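Local coordinates for iron-binding protein (Staphylococcus epidermidis, PDB 4M7O) that probably binds iron, perhaps in chelated form, as the extracellular solute-binding component of an uptake system in Staphylococcus epidermidis, at residues A[37-42]-A[124-129]. Sequence-based numbering, arbitrary orientation.
Sequences YRLGIG and KSIGQL
L39 reaches across to helix 116-129 with a single methyl: its CD1 lies 3.8 Å from CG2 of I126 and also rests against the helix backbone, 4.0 Å from CA of G127. The two side chains cross at about a right angle. On L39, CG stands beside the backbone N and anti to the carbonyl carbon (chi1 -66°), a setting that carries the branched end out to the helix. I126 answers with its short branch, CG2, which lies anti to its own backbone N. The contact is small, burying 91 Å² in all, and entirely apolar.

L39 is presented from a Schellman motif: after helix 30-38, G40 leaves helical angles with a positive phi of 92°, and its N bonds to O of Y37 at 3.0 Å. In the turn that follows, CA of G42 sits over the centre of the Y37 ring, 3.7 Å above its plane.

L39 also packs on Q135 and A136 of helix 133-152, and its carbonyl O accepts a hydrogen bond from R132. That long helix runs between the two lobes, consistent with the binding-protein class whose lobes are linked by a rigid helix. I126 also packs on N32, I35 and L36 of helix 30-38 and on V110 of strand 106-110, an outermost strand of the five-stranded parallel sheet of the N-terminal lobe, thereby joining the two helices to that sheet.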
ATOM      1  N   TYR A  37     -13.519  -5.127  -8.648  1.00 25.38           N
ATOM      2  CA  TYR A  37     -14.856  -4.579  -8.440  1.00 29.94           C
ATOM      3  C   TYR A  37     -15.004  -3.278  -9.219  1.00 30.58           C
ATOM      4  O   TYR A  37     -16.046  -3.044  -9.826  1.00 28.38           O
ATOM      5  CB  TYR A  37     -15.134  -4.349  -6.947  1.00 28.09           C
ATOM      6  CG  TYR A  37     -15.917  -5.459  -6.280  1.00 31.13           C
ATOM      7  CD1 TYR A  37     -15.285  -6.590  -5.797  1.00 27.52           C
ATOM      8  CD2 TYR A  37     -17.292  -5.362  -6.119  1.00 35.23           C
ATOM      9  CE1 TYR A  37     -15.988  -7.578  -5.170  1.00 31.95           C
ATOM     10  CE2 TYR A  37     -18.006  -6.366  -5.507  1.00 35.20           C
ATOM     11  CZ  TYR A  37     -17.349  -7.470  -5.034  1.00 34.40           C
ATOM     12  OH  TYR A  37     -18.047  -8.481  -4.425  1.00 37.40           O
ATOM     13  N   ARG A  38     -13.963  -2.441  -9.224  1.00 27.12           N
ATOM     14  CA  ARG A  38     -14.059  -1.145  -9.922  1.00 30.17           C
ATOM     15  C   ARG A  38     -14.063  -1.332 -11.448  1.00 33.70           C
ATOM     16  O   ARG A  38     -14.461  -0.442 -12.193  1.00 38.30           O
ATOM     17  CB  ARG A  38     -12.947  -0.181  -9.482  1.00 29.25           C
ATOM     18  CG  ARG A  38     -13.098   0.354  -8.046  1.00 29.14           C
ATOM     19  CD  ARG A  38     -14.362   1.217  -7.871  1.00 31.66           C
ATOM     20  NE  ARG A  38     -14.381   2.343  -8.797  1.00 35.86           N
ATOM     21  CZ  ARG A  38     -13.683   3.470  -8.637  1.00 46.41           C
ATOM     22  NH1 ARG A  38     -12.900   3.635  -7.581  1.00 39.15           N
ATOM     23  NH2 ARG A  38     -13.766   4.440  -9.536  1.00 55.59           N
ATOM     24  N   LEU A  39     -13.641  -2.504 -11.903  1.00 37.23           N
ATOM     25  CA  LEU A  39     -13.675  -2.825 -13.329  1.00 40.95           C
ATOM     26  C   LEU A  39     -15.034  -3.385 -13.743  1.00 41.14           C
ATOM     27  O   LEU A  39     -15.283  -3.603 -14.936  1.00 36.59           O
ATOM     28  CB  LEU A  39     -12.563  -3.818 -13.704  1.00 33.12           C
ATOM     29  CG  LEU A  39     -11.134  -3.275 -13.568  1.00 38.04           C
ATOM     30  CD1 LEU A  39     -10.110  -4.266 -14.113  1.00 39.97           C
ATOM     31  CD2 LEU A  39     -11.001  -1.934 -14.264  1.00 37.39           C
ATOM     32  N   GLY A  40     -15.912  -3.604 -12.762  1.00 38.29           N
ATOM     33  CA  GLY A  40     -17.271  -4.045 -13.043  1.00 40.83           C
ATOM     34  C   GLY A  40     -17.416  -5.559 -13.032  1.00 34.04           C
ATOM     35  O   GLY A  40     -18.455  -6.095 -13.412  1.00 38.79           O
ATOM     36  N   ILE A  41     -16.382  -6.261 -12.583  1.00 39.26           N
ATOM     37  CA  ILE A  41     -16.433  -7.719 -12.608  1.00 41.21           C
ATOM     38  C   ILE A  41     -16.386  -8.364 -11.222  1.00 37.75           C
ATOM     39  O   ILE A  41     -15.948  -9.504 -11.082  1.00 36.14           O
ATOM     40  CB  ILE A  41     -15.363  -8.334 -13.565  1.00 39.13           C
ATOM     41  CG1 ILE A  41     -13.949  -7.894 -13.185  1.00 42.69           C
ATOM     42  CG2 ILE A  41     -15.650  -7.951 -15.015  1.00 38.83           C
ATOM     43  CD1 ILE A  41     -12.879  -8.445 -14.123  1.00 38.36           C
ATOM     44  N   GLY A  42     -16.854  -7.642 -10.207  1.00 36.83           N
ATOM     45  CA  GLY A  42     -16.946  -8.206  -8.870  1.00 39.31           C
ATOM     46  C   GLY A  42     -17.825  -9.445  -8.817  1.00 37.13           C
ATOM     47  O   GLY A  42     -17.583 -10.368  -8.020  1.00 30.78           O
ATOM     48  N   LYS A 124      -4.222  -0.803 -15.422  1.00 42.03           N
ATOM     49  CA  LYS A 124      -4.206  -1.122 -16.847  1.00 42.48           C
ATOM     50  C   LYS A 124      -3.868  -2.583 -17.126  1.00 40.28           C
ATOM     51  O   LYS A 124      -4.439  -3.187 -18.029  1.00 39.32           O
ATOM     52  CB  LYS A 124      -3.211  -0.224 -17.590  1.00 45.16           C
ATOM     53  CG  LYS A 124      -3.663   1.217 -17.745  1.00 51.56           C
ATOM     54  N   SER A 125      -2.932  -3.144 -16.364  1.00 41.12           N
ATOM     55  CA  SER A 125      -2.520  -4.534 -16.562  1.00 41.91           C
ATOM     56  C   SER A 125      -3.683  -5.465 -16.309  1.00 36.73           C
ATOM     57  O   SER A 125      -3.941  -6.376 -17.104  1.00 38.96           O
ATOM     58  CB  SER A 125      -1.368  -4.898 -15.629  1.00 36.88           C
ATOM     59  OG  SER A 125      -0.150  -4.389 -16.126  1.00 53.97           O
ATOM     60  N   ILE A 126      -4.388  -5.233 -15.205  1.00 33.04           N
ATOM     61  CA  ILE A 126      -5.526  -6.076 -14.850  1.00 36.92           C
ATOM     62  C   ILE A 126      -6.668  -5.850 -15.834  1.00 43.34           C
ATOM     63  O   ILE A 126      -7.408  -6.782 -16.160  1.00 41.85           O
ATOM     64  CB  ILE A 126      -6.002  -5.812 -13.416  1.00 35.36           C
ATOM     65  CG1 ILE A 126      -4.897  -6.191 -12.433  1.00 33.68           C
ATOM     66  CG2 ILE A 126      -7.306  -6.597 -13.115  1.00 26.78           C
ATOM     67  CD1 ILE A 126      -5.172  -5.733 -11.016  1.00 30.24           C
ATOM     68  N   GLY A 127      -6.806  -4.615 -16.313  1.00 42.20           N
ATOM     69  CA  GLY A 127      -7.795  -4.313 -17.332  1.00 42.85           C
ATOM     70  C   GLY A 127      -7.539  -5.094 -18.604  1.00 43.80           C
ATOM     71  O   GLY A 127      -8.468  -5.629 -19.208  1.00 49.10           O
ATOM     72  N   GLN A 128      -6.279  -5.172 -19.022  1.00 37.38           N
ATOM     73  CA  GLN A 128      -5.973  -5.866 -20.266  1.00 39.82           C
ATOM     74  C   GLN A 128      -6.094  -7.376 -20.093  1.00 44.15           C
ATOM     75  O   GLN A 128      -6.486  -8.082 -21.015  1.00 46.84           O
ATOM     76  CB  GLN A 128      -4.585  -5.497 -20.771  1.00 46.61           C
ATOM     77  CG  GLN A 128      -4.215  -6.189 -22.071  1.00 59.20           C
ATOM     78  CD  GLN A 128      -3.017  -5.552 -22.736  1.00 72.05           C
ATOM     79  OE1 GLN A 128      -2.324  -4.732 -22.129  1.00 75.82           O
ATOM     80  NE2 GLN A 128      -2.769  -5.915 -23.995  1.00 76.62           N
ATOM     81  N   LEU A 129      -5.770  -7.859 -18.898  1.00 45.04           N
ATOM     82  CA  LEU A 129      -5.842  -9.281 -18.588  1.00 43.30           C
ATOM     83  C   LEU A 129      -7.281  -9.789 -18.667  1.00 40.81           C
ATOM     84  O   LEU A 129      -7.540 -10.854 -19.225  1.00 45.10           O
ATOM     85  CB  LEU A 129      -5.251  -9.539 -17.193  1.00 38.36           C
ATOM     86  CG  LEU A 129      -5.469 -10.924 -16.578  1.00 37.37           C
ATOM     87  CD1 LEU A 129      -4.773 -12.008 -17.383  1.00 33.61           C
ATOM     88  CD2 LEU A 129      -5.027 -10.967 -15.121  1.00 31.78           C
TER